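Local coordinates for tRNA (cytosine(72)-C(5))-methyltransferase (Pyrococcus horikoshii, PDB 5ZVE), which transfers a methyl group from S-adenosyl-L-methionine to the C5 position of cytosine 72 in several tRNAs, at residues A[234-237]-A[238-242]; A[171-175]-A[176-180]; A[212-215]-A[216-220]. One frame throughout, in Å; residues are numbered along the deposited sequence.

Contact 1: residues A[234-237]-A[238-242]. With SAH (S-adenosyl-L-homocysteine), chain C.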
loop_
_atom_site.group_PDB
_atom_site.type_symbol
_atom_site.label_atom_id
_atom_site.label_comp_id
_atom_site.label_asym_id
_atom_site.label_seq_id
_atom_site.Cartn_x
_atom_site.Cartn_y
_atom_site.Cartn_z
ATOM N N ARG A 234 1.174 6.138 14.455
ATOM C CA ARG A 234 1.208 4.953 13.611
ATOM C C ARG A 234 1.557 3.712 14.436
ATOM O O ARG A 234 1.079 2.614 14.148
ATOM C CB ARG A 234 2.190 5.149 12.450
ATOM C CG ARG A 234 1.756 6.246 11.484
ATOM C CD ARG A 234 2.830 6.580 10.465
ATOM N NE ARG A 234 3.126 5.470 9.562
ATOM C CZ ARG A 234 2.350 5.081 8.553
ATOM N NH1 ARG A 234 1.211 5.711 8.299
ATOM N NH2 ARG A 234 2.716 4.055 7.791
ATOM N N LEU A 235 2.379 3.888 15.465
ATOM C CA LEU A 235 2.637 2.806 16.410
ATOM C C LEU A 235 1.394 2.484 17.235
ATOM O O LEU A 235 1.145 1.331 17.571
ATOM C CB LEU A 235 3.804 3.158 17.331
ATOM C CG LEU A 235 5.188 2.940 16.725
ATOM C CD1 LEU A 235 6.263 3.372 17.701
ATOM C CD2 LEU A 235 5.362 1.485 16.344
ATOM N N ARG A 236 0.627 3.513 17.574
ATOM C CA ARG A 236 -0.637 3.325 18.281
ATOM C C ARG A 236 -1.616 2.504 17.441
ATOM O O ARG A 236 -2.308 1.625 17.956
ATOM C CB ARG A 236 -1.253 4.676 18.645
ATOM C CG ARG A 236 -2.559 4.585 19.412
ATOM C CD ARG A 236 -3.003 5.959 19.881
ATOM N NE ARG A 236 -1.902 6.683 20.509
ATOM C CZ ARG A 236 -2.028 7.852 21.129
ATOM N NH1 ARG A 236 -3.214 8.440 21.212
ATOM N NH2 ARG A 236 -0.967 8.432 21.672
ATOM N N LYS A 237 -1.685 2.807 16.148
ATOM C CA LYS A 237 -2.500 2.025 15.230
ATOM C C LYS A 237 -1.972 0.599 15.137
ATOM O O LYS A 237 -2.744 -0.358 15.024
ATOM C CB LYS A 237 -2.535 2.671 13.845
ATOM C CG LYS A 237 -3.449 1.949 12.863
ATOM C CD LYS A 237 -4.876 1.911 13.386
ATOM C CE LYS A 237 -5.809 1.203 12.420
ATOM N NZ LYS A 237 -7.214 1.188 12.919
ATOM N N MET A 238 -0.651 0.461 15.194
ATOM C CA MET A 238 -0.020 -0.848 15.108
ATOM C C MET A 238 -0.357 -1.707 16.324
ATOM O O MET A 238 -0.541 -2.920 16.202
ATOM C CB MET A 238 1.495 -0.704 14.959
ATOM C CG MET A 238 2.238 -2.019 14.911
ATOM S SD MET A 238 3.846 -1.880 14.107
ATOM C CE MET A 238 4.366 -3.585 14.144
ATOM N N GLU A 239 -0.439 -1.073 17.493
ATOM C CA GLU A 239 -0.841 -1.767 18.715
ATOM C C GLU A 239 -2.245 -2.356 18.580
ATOM O O GLU A 239 -2.500 -3.481 19.010
ATOM C CB GLU A 239 -0.790 -0.820 19.919
ATOM C CG GLU A 239 0.607 -0.544 20.447
ATOM C CD GLU A 239 0.641 0.584 21.467
ATOM O OE1 GLU A 239 -0.427 1.159 21.759
ATOM O OE2 GLU A 239 1.737 0.894 21.980
ATOM N N GLU A 240 -3.148 -1.586 17.984
ATOM C CA GLU A 240 -4.518 -2.034 17.775
ATOM C C GLU A 240 -4.567 -3.179 16.772
ATOM O O GLU A 240 -5.298 -4.151 16.963
ATOM C CB GLU A 240 -5.395 -0.876 17.289
ATOM C CG GLU A 240 -5.433 0.316 18.232
ATOM C CD GLU A 240 -6.109 1.528 17.618
ATOM O OE1 GLU A 240 -6.899 1.358 16.663
ATOM O OE2 GLU A 240 -5.851 2.655 18.089
ATOM N N ASN A 241 -3.774 -3.059 15.710
ATOM C CA ASN A 241 -3.678 -4.105 14.699
ATOM C C ASN A 241 -3.162 -5.412 15.279
ATOM O O ASN A 241 -3.657 -6.486 14.943
ATOM C CB ASN A 241 -2.774 -3.659 13.549
ATOM C CG ASN A 241 -3.404 -2.574 12.696
ATOM O OD1 ASN A 241 -4.620 -2.384 12.706
ATOM N ND2 ASN A 241 -2.574 -1.861 11.946
ATOM N N ILE A 242 -2.171 -5.310 16.158
ATOM C CA ILE A 242 -1.583 -6.474 16.801
ATOM C C ILE A 242 -2.607 -7.199 17.672
ATOM O O ILE A 242 -2.748 -8.425 17.603
ATOM C CB ILE A 242 -0.363 -6.070 17.652
ATOM C CG1 ILE A 242 0.843 -5.805 16.748
ATOM C CG2 ILE A 242 -0.021 -7.154 18.648
ATOM C CD1 ILE A 242 2.014 -5.155 17.457
HETATM N N SAH C . 6.124 -1.575 6.662
HETATM C CA SAH C . 4.851 -0.966 7.032
HETATM C CB SAH C . 4.665 0.390 6.352
HETATM C CG SAH C . 5.915 1.267 6.244
HETATM S SD SAH C . 5.472 2.968 5.812
HETATM C C SAH C . 3.653 -1.882 6.769
HETATM O O SAH C . 3.756 -2.894 6.075
HETATM O OXT SAH C . 2.547 -1.635 7.250
HETATM C "C5'" SAH C . 7.076 3.645 6.326
HETATM C "C4'" SAH C . 7.185 3.937 7.821
HETATM O "O4'" SAH C . 8.474 4.436 8.119
HETATM C "C3'" SAH C . 6.203 4.981 8.336
HETATM O "O3'" SAH C . 5.329 4.373 9.258
HETATM C "C2'" SAH C . 7.042 6.006 9.075
HETATM O "O2'" SAH C . 6.497 6.259 10.347
HETATM C "C1'" SAH C . 8.377 5.308 9.227
HETATM N N9 SAH C . 9.535 6.224 9.305
HETATM C C8 SAH C . 9.793 7.348 8.561
HETATM N N7 SAH C . 10.975 7.872 8.966
HETATM C C5 SAH C . 11.474 7.100 9.957
HETATM C C6 SAH C . 12.634 7.175 10.720
HETATM N N6 SAH C . 13.514 8.157 10.534
HETATM N N1 SAH C . 12.874 6.214 11.679
HETATM C C2 SAH C . 11.969 5.190 11.879
HETATM N N3 SAH C . 10.819 5.123 11.121
HETATM C C4 SAH C . 10.578 6.064 10.176
#

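Contact 2: residues A[171-175]-A[176-180]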
loop_
_atom_site.group_PDB
_atom_site.type_symbol
_atom_site.label_atom_id
_atom_site.label_comp_id
_atom_site.label_asym_id
_atom_site.label_seq_id
_atom_site.Cartn_x
_atom_site.Cartn_y
_atom_site.Cartn_z
ATOM N N LEU A 171 -16.845 -5.367 8.337
ATOM C CA LEU A 171 -17.240 -6.766 8.468
ATOM C C LEU A 171 -16.893 -7.327 9.839
ATOM O O LEU A 171 -15.915 -6.902 10.462
ATOM C CB LEU A 171 -16.579 -7.621 7.388
ATOM C CG LEU A 171 -16.979 -7.302 5.951
ATOM C CD1 LEU A 171 -16.082 -8.044 4.980
ATOM C CD2 LEU A 171 -18.428 -7.675 5.729
ATOM N N LYS A 172 -17.703 -8.274 10.307
ATOM C CA LYS A 172 -17.425 -8.967 11.557
ATOM C C LYS A 172 -16.102 -9.697 11.434
ATOM O O LYS A 172 -15.329 -9.756 12.381
ATOM C CB LYS A 172 -18.536 -9.964 11.905
ATOM C CG LYS A 172 -19.922 -9.359 12.065
ATOM C CD LYS A 172 -20.957 -10.429 12.414
ATOM C CE LYS A 172 -22.373 -9.859 12.410
ATOM N NZ LYS A 172 -23.414 -10.871 12.776
ATOM N N ALA A 173 -15.859 -10.249 10.249
ATOM C CA ALA A 173 -14.633 -10.978 9.962
ATOM C C ALA A 173 -13.402 -10.101 10.158
ATOM O O ALA A 173 -12.362 -10.573 10.612
ATOM C CB ALA A 173 -14.671 -11.531 8.545
ATOM N N PHE A 174 -13.525 -8.824 9.819
ATOM C CA PHE A 174 -12.431 -7.882 10.031
ATOM C C PHE A 174 -12.232 -7.616 11.517
ATOM O O PHE A 174 -11.099 -7.558 12.004
ATOM C CB PHE A 174 -12.693 -6.570 9.294
ATOM C CG PHE A 174 -11.599 -5.555 9.465
ATOM C CD1 PHE A 174 -10.517 -5.534 8.604
ATOM C CD2 PHE A 174 -11.650 -4.627 10.491
ATOM C CE1 PHE A 174 -9.508 -4.601 8.761
ATOM C CE2 PHE A 174 -10.645 -3.694 10.655
ATOM C CZ PHE A 174 -9.573 -3.680 9.788
ATOM N N GLU A 175 -13.339 -7.418 12.226
ATOM C CA GLU A 175 -13.298 -7.138 13.656
ATOM C C GLU A 175 -12.723 -8.305 14.460
ATOM O O GLU A 175 -12.062 -8.100 15.479
ATOM C CB GLU A 175 -14.699 -6.781 14.158
ATOM C CG GLU A 175 -15.255 -5.496 13.543
ATOM C CD GLU A 175 -16.730 -5.273 13.847
ATOM O OE1 GLU A 175 -17.413 -6.237 14.259
ATOM O OE2 GLU A 175 -17.207 -4.131 13.673
ATOM N N LYS A 176 -12.955 -9.525 13.993
ATOM C CA LYS A 176 -12.468 -10.707 14.692
ATOM C C LYS A 176 -11.019 -11.033 14.317
ATOM O O LYS A 176 -10.459 -12.022 14.788
ATOM C CB LYS A 176 -13.384 -11.907 14.413
ATOM C CG LYS A 176 -14.831 -11.670 14.836
ATOM C CD LYS A 176 -15.552 -12.954 15.208
ATOM C CE LYS A 176 -16.524 -13.389 14.122
ATOM N NZ LYS A 176 -17.150 -14.714 14.425
ATOM N N GLY A 177 -10.418 -10.204 13.468
ATOM C CA GLY A 177 -9.011 -10.343 13.131
ATOM C C GLY A 177 -8.714 -11.466 12.153
ATOM O O GLY A 177 -7.608 -12.012 12.143
ATOM N N TYR A 178 -9.691 -11.805 11.319
ATOM C CA TYR A 178 -9.553 -12.923 10.389
ATOM C C TYR A 178 -8.660 -12.597 9.194
ATOM O O TYR A 178 -8.138 -13.501 8.543
ATOM C CB TYR A 178 -10.926 -13.370 9.885
ATOM C CG TYR A 178 -11.753 -14.128 10.901
ATOM C CD1 TYR A 178 -11.171 -14.654 12.047
ATOM C CD2 TYR A 178 -13.113 -14.330 10.702
ATOM C CE1 TYR A 178 -11.925 -15.354 12.975
ATOM C CE2 TYR A 178 -13.874 -15.030 11.621
ATOM C CZ TYR A 178 -13.275 -15.539 12.755
ATOM O OH TYR A 178 -14.029 -16.233 13.673
ATOM N N PHE A 179 -8.487 -11.313 8.901
ATOM C CA PHE A 179 -7.684 -10.916 7.749
ATOM C C PHE A 179 -7.138 -9.499 7.864
ATOM O O PHE A 179 -7.549 -8.719 8.725
ATOM C CB PHE A 179 -8.493 -11.051 6.450
ATOM C CG PHE A 179 -9.629 -10.074 6.331
ATOM C CD1 PHE A 179 -9.433 -8.819 5.767
ATOM C CD2 PHE A 179 -10.898 -10.413 6.772
ATOM C CE1 PHE A 179 -10.482 -7.918 5.658
ATOM C CE2 PHE A 179 -11.948 -9.517 6.661
ATOM C CZ PHE A 179 -11.738 -8.269 6.104
ATOM N N TYR A 180 -6.203 -9.180 6.977
ATOM C CA TYR A 180 -5.586 -7.862 6.940
ATOM C C TYR A 180 -5.391 -7.435 5.489
ATOM O O TYR A 180 -4.638 -8.072 4.748
ATOM C CB TYR A 180 -4.251 -7.874 7.688
ATOM C CG TYR A 180 -3.601 -6.520 7.804
ATOM C CD1 TYR A 180 -3.916 -5.671 8.856
ATOM C CD2 TYR A 180 -2.675 -6.087 6.863
ATOM C CE1 TYR A 180 -3.327 -4.428 8.967
ATOM C CE2 TYR A 180 -2.087 -4.853 6.966
ATOM C CZ TYR A 180 -2.413 -4.024 8.020
ATOM O OH TYR A 180 -1.823 -2.787 8.128
HETATM O O HOH W 1 -8.383 -7.387 10.758
#

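Contact 3: residues A[212-215]-A[216-220]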
loop_
_atom_site.group_PDB
_atom_site.type_symbol
_atom_site.label_atom_id
_atom_site.label_comp_id
_atom_site.label_asym_id
_atom_site.label_seq_id
_atom_site.Cartn_x
_atom_site.Cartn_y
_atom_site.Cartn_z
ATOM N N THR A 212 4.884 -6.682 9.429
ATOM C CA THR A 212 5.288 -7.228 10.720
ATOM C C THR A 212 4.370 -8.369 11.160
ATOM O O THR A 212 4.836 -9.433 11.572
ATOM C CB THR A 212 5.302 -6.155 11.810
ATOM O OG1 THR A 212 6.165 -5.083 11.411
ATOM C CG2 THR A 212 5.803 -6.740 13.121
ATOM N N THR A 213 3.065 -8.149 11.056
ATOM C CA THR A 213 2.094 -9.141 11.502
ATOM C C THR A 213 2.075 -10.356 10.575
ATOM O O THR A 213 1.765 -11.465 11.003
ATOM C CB THR A 213 0.679 -8.532 11.615
ATOM O OG1 THR A 213 0.333 -7.856 10.398
ATOM C CG2 THR A 213 0.631 -7.536 12.767
ATOM N N HIS A 214 2.417 -10.145 9.309
ATOM C CA HIS A 214 2.556 -11.248 8.367
ATOM C C HIS A 214 3.707 -12.166 8.785
ATOM O O HIS A 214 3.576 -13.390 8.759
ATOM C CB HIS A 214 2.768 -10.714 6.947
ATOM C CG HIS A 214 2.691 -11.762 5.882
ATOM N ND1 HIS A 214 2.924 -11.489 4.553
ATOM C CD2 HIS A 214 2.399 -13.085 5.950
ATOM C CE1 HIS A 214 2.787 -12.598 3.845
ATOM N NE2 HIS A 214 2.467 -13.578 4.670
ATOM N N ILE A 215 4.831 -11.569 9.176
ATOM C CA ILE A 215 5.962 -12.326 9.710
ATOM C C ILE A 215 5.535 -13.128 10.934
ATOM O O ILE A 215 5.914 -14.292 11.104
ATOM C CB ILE A 215 7.141 -11.407 10.095
ATOM C CG1 ILE A 215 7.617 -10.604 8.887
ATOM C CG2 ILE A 215 8.293 -12.223 10.658
ATOM C CD1 ILE A 215 8.402 -11.409 7.882
ATOM N N ALA A 216 4.730 -12.495 11.778
ATOM C CA ALA A 216 4.252 -13.118 13.007
ATOM C C ALA A 216 3.437 -14.383 12.737
ATOM O O ALA A 216 3.576 -15.372 13.453
ATOM C CB ALA A 216 3.433 -12.122 13.810
ATOM N N GLN A 217 2.597 -14.363 11.706
ATOM C CA GLN A 217 1.792 -15.544 11.395
ATOM C C GLN A 217 2.625 -16.608 10.674
ATOM O O GLN A 217 2.368 -17.800 10.821
ATOM C CB GLN A 217 0.551 -15.170 10.572
ATOM C CG GLN A 217 0.784 -14.886 9.101
ATOM C CD GLN A 217 -0.496 -14.457 8.392
ATOM O OE1 GLN A 217 -1.177 -13.527 8.827
ATOM N NE2 GLN A 217 -0.837 -15.149 7.307
ATOM N N LEU A 218 3.623 -16.184 9.904
ATOM C CA LEU A 218 4.558 -17.133 9.302
ATOM C C LEU A 218 5.379 -17.840 10.377
ATOM O O LEU A 218 5.776 -18.996 10.212
ATOM C CB LEU A 218 5.495 -16.441 8.310
ATOM C CG LEU A 218 4.877 -15.842 7.046
ATOM C CD1 LEU A 218 5.884 -14.919 6.369
ATOM C CD2 LEU A 218 4.409 -16.946 6.093
ATOM N N LEU A 219 5.641 -17.132 11.473
ATOM C CA LEU A 219 6.346 -17.705 12.616
ATOM C C LEU A 219 5.394 -18.494 13.508
ATOM O O LEU A 219 5.825 -19.185 14.432
ATOM C CB LEU A 219 7.035 -16.607 13.431
ATOM C CG LEU A 219 8.216 -15.882 12.782
ATOM C CD1 LEU A 219 8.945 -15.043 13.814
ATOM C CD2 LEU A 219 9.159 -16.867 12.128
ATOM N N GLU A 220 4.101 -18.366 13.220
ATOM C CA GLU A 220 3.038 -18.991 14.001
ATOM C C GLU A 220 3.120 -18.519 15.444
ATOM O O GLU A 220 2.992 -19.302 16.383
ATOM C CB GLU A 220 3.112 -20.516 13.903
ATOM C CG GLU A 220 2.839 -21.033 12.497
ATOM C CD GLU A 220 3.038 -22.530 12.368
ATOM O OE1 GLU A 220 3.811 -23.098 13.167
ATOM O OE2 GLU A 220 2.427 -23.138 11.463
HETATM O O HOH W 2 -1.346 -11.697 11.442
#

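Contact 1: residues A[234-237]-A[238-242]
Arg234 and Met238 are joined by a backbone hydrogen bond, Met238 N to Arg234 O at 3.0 Å, one of the i to i+4 bonds that carry the helix through 234-242. Glu239 N repeats it to Leu235 O and Asn241 N to Lys237 O, while the Glu240 N bond to Arg236 O is weak.

The one ionic contact is loose. Lys237 holds CG anti to its backbone N and bends at chi2 (59°); its chain leads outward while advancing along the helix and crosses Glu240 at about a right angle, NZ 3.8 Å from Glu240 OE1, a long salt bridge on an exposed surface. The lysine's aliphatic chain also touches the Asn241 amide, CE to OD1 3.8 Å. That amide is engaged outside the pair, ND2 giving a hydrogen bond to Pro208 O and OD1 accepting one from Arg244 NH1.

On the buried side Leu235 CD2 approaches Met238 SD at 4.3 Å.

Arg234, a residue of the S-adenosyl-L-methionine site, presents its guanidinium edge to the ribose of S-adenosyl-L-homocysteine, which Asp229 also binds. NE donates to O3' at a very short 2.5 Å, and NH2 adds a weaker bond to the same oxygen at 3.0 Å; NH2 also bonds weakly to Ala207 O. A leucine in its place would probably leave O3' without these two donors and the ribose freer to shift.

Within the beta-alpha-beta unit of strands 225-229 and 250-254, the buried side of helix 232-245 covers both strands, Leu235 touching Asp229 and Gln254, and Met238 touching Ala227 and Leu252.

Contact 2: residues A[171-175]-A[176-180]
The first torsions of Phe174 and Phe179 bring the two rings together across the turn: Phe174 sets CG anti to its backbone N (chi1 -180°), whereas Phe179 holds CG between its backbone N and carbonyl carbon (chi1 68°), which brings the ring back against the short helix. The result is an offset edge-to-face pair, with the edge of Phe174 toward the face of Phe179, centroids 5.7 Å apart and planes at 65°. Beside it, Phe179 CZ rests against Phe174 CB at 3.7 Å, and the edge of the Phe179 ring meets the methyl of Ala173, CE2 to CB 3.9 Å. That methyl is shared, for Tyr178 CD2 also touches Ala173 CB. Lys176 CB lies over the centre of the Tyr178 ring.

Backbone bonds fix the turn that carries these rings. Lys176 N closes an ordinary helical bond to Lys172 O; Tyr178 N then reaches back to Ala173 O at 3.0 Å, approaching almost straight down the carbonyl. Gly177 N binds Phe174 O from well above the carbonyl plane. A water donates to the same Phe174 O and, at 2.6 Å, to Phe179 O, so it spans the turn from the last helical residues to the new strand; it also lies on one face of the Phe174 ring, offset toward its rim.

Beyond the pair, Arg244 makes a cation-pi contact with Phe174, and Leu50 of helix 47-56 packs on both Tyr178 and Phe179.

With Gly177 at positive phi and two bonds returning to the last turn, this is a Schellman motif, here ending helix 172-175 and launching strand 179-181, an outer strand of the four-stranded antiparallel sheet.

Contact 3: residues A[212-215]-A[216-220]
His214 and Leu218 lie one helical turn apart, and the leucine methyl CD1 sits over a face of the imidazole, 4.3 Å from its centroid and 27° off the ring normal, a CH-pi contact. Gln217 comes to the same ring from another direction, its CG near the ring plane at the edge and 4.0 Å from His214 CD2. One residue further on, Ile215 CG2 meets Leu219 CG at 4.2 Å.

Helical bonds underlie these meetings: Ala216 N to Thr212 O, Gln217 N to Thr213 O, Leu218 N to His214 O at 3.0 Å, and Leu219 N to Ile215 O at 2.9 Å. His214 O also receives a weak second bond from Gln217 N. The helix is closed by a Schellman motif with Glu220, at positive phi, as C': Asn221 N returns to Ala216 O and Glu220 N, weakly, to Gln217 O.

The polar ends are held by a second shell. Gln217 sets CG between its backbone N and carbonyl carbon (chi1 77°), and the chain, extended beyond, runs past the histidine edge to strand 35-40, where OE1 accepts from Arg39 NE and NE2 donates to Val40 O. A water lies 3.2 Å from both Gln217 OE1 and Thr213 O, though it has more acceptors nearby than protons to give. Thr213 OG1 bonds to Gly209 O and Arg39 NH2, and Thr212 OG1 to Asp203 OD2.

Helix 210-218 links strands 201-203 and 225-229 in a beta-alpha-beta unit of the Rossmann-like methyltransferase domain, directly after S-adenosyl-L-methionine-binding residues 205-211.

His214 NE2 is hydrogen-bonded to Glu69 OE2. The carboxylate would probably favour a protonated imidazole, against the cost of burying the ring; the Leu218 methyl and Gln217 stem are likely to limit its swing from that partner.

In the fold
From the N terminus, contact 2 comes first and closes the turn from helix 172-175 into strand 179-181. Contact 3 follows on helix 210-218, after strand 201-203 and the S-adenosyl-L-methionine-binding residues 205-211, and contact 1 comes last on helix 232-245. All three are local and stand in series; none nests within or crosses another. They converge in space instead. Contact 1 is central, since Met238 CE packs on Thr212 CB of contact 3 and Asn241 approaches Tyr180 of contact 2. Two consecutive crossovers of the methyltransferase domain are thereby joined side by side, and the edge of the antiparallel sheet holding strand 179-181 is laid against helix 232-245.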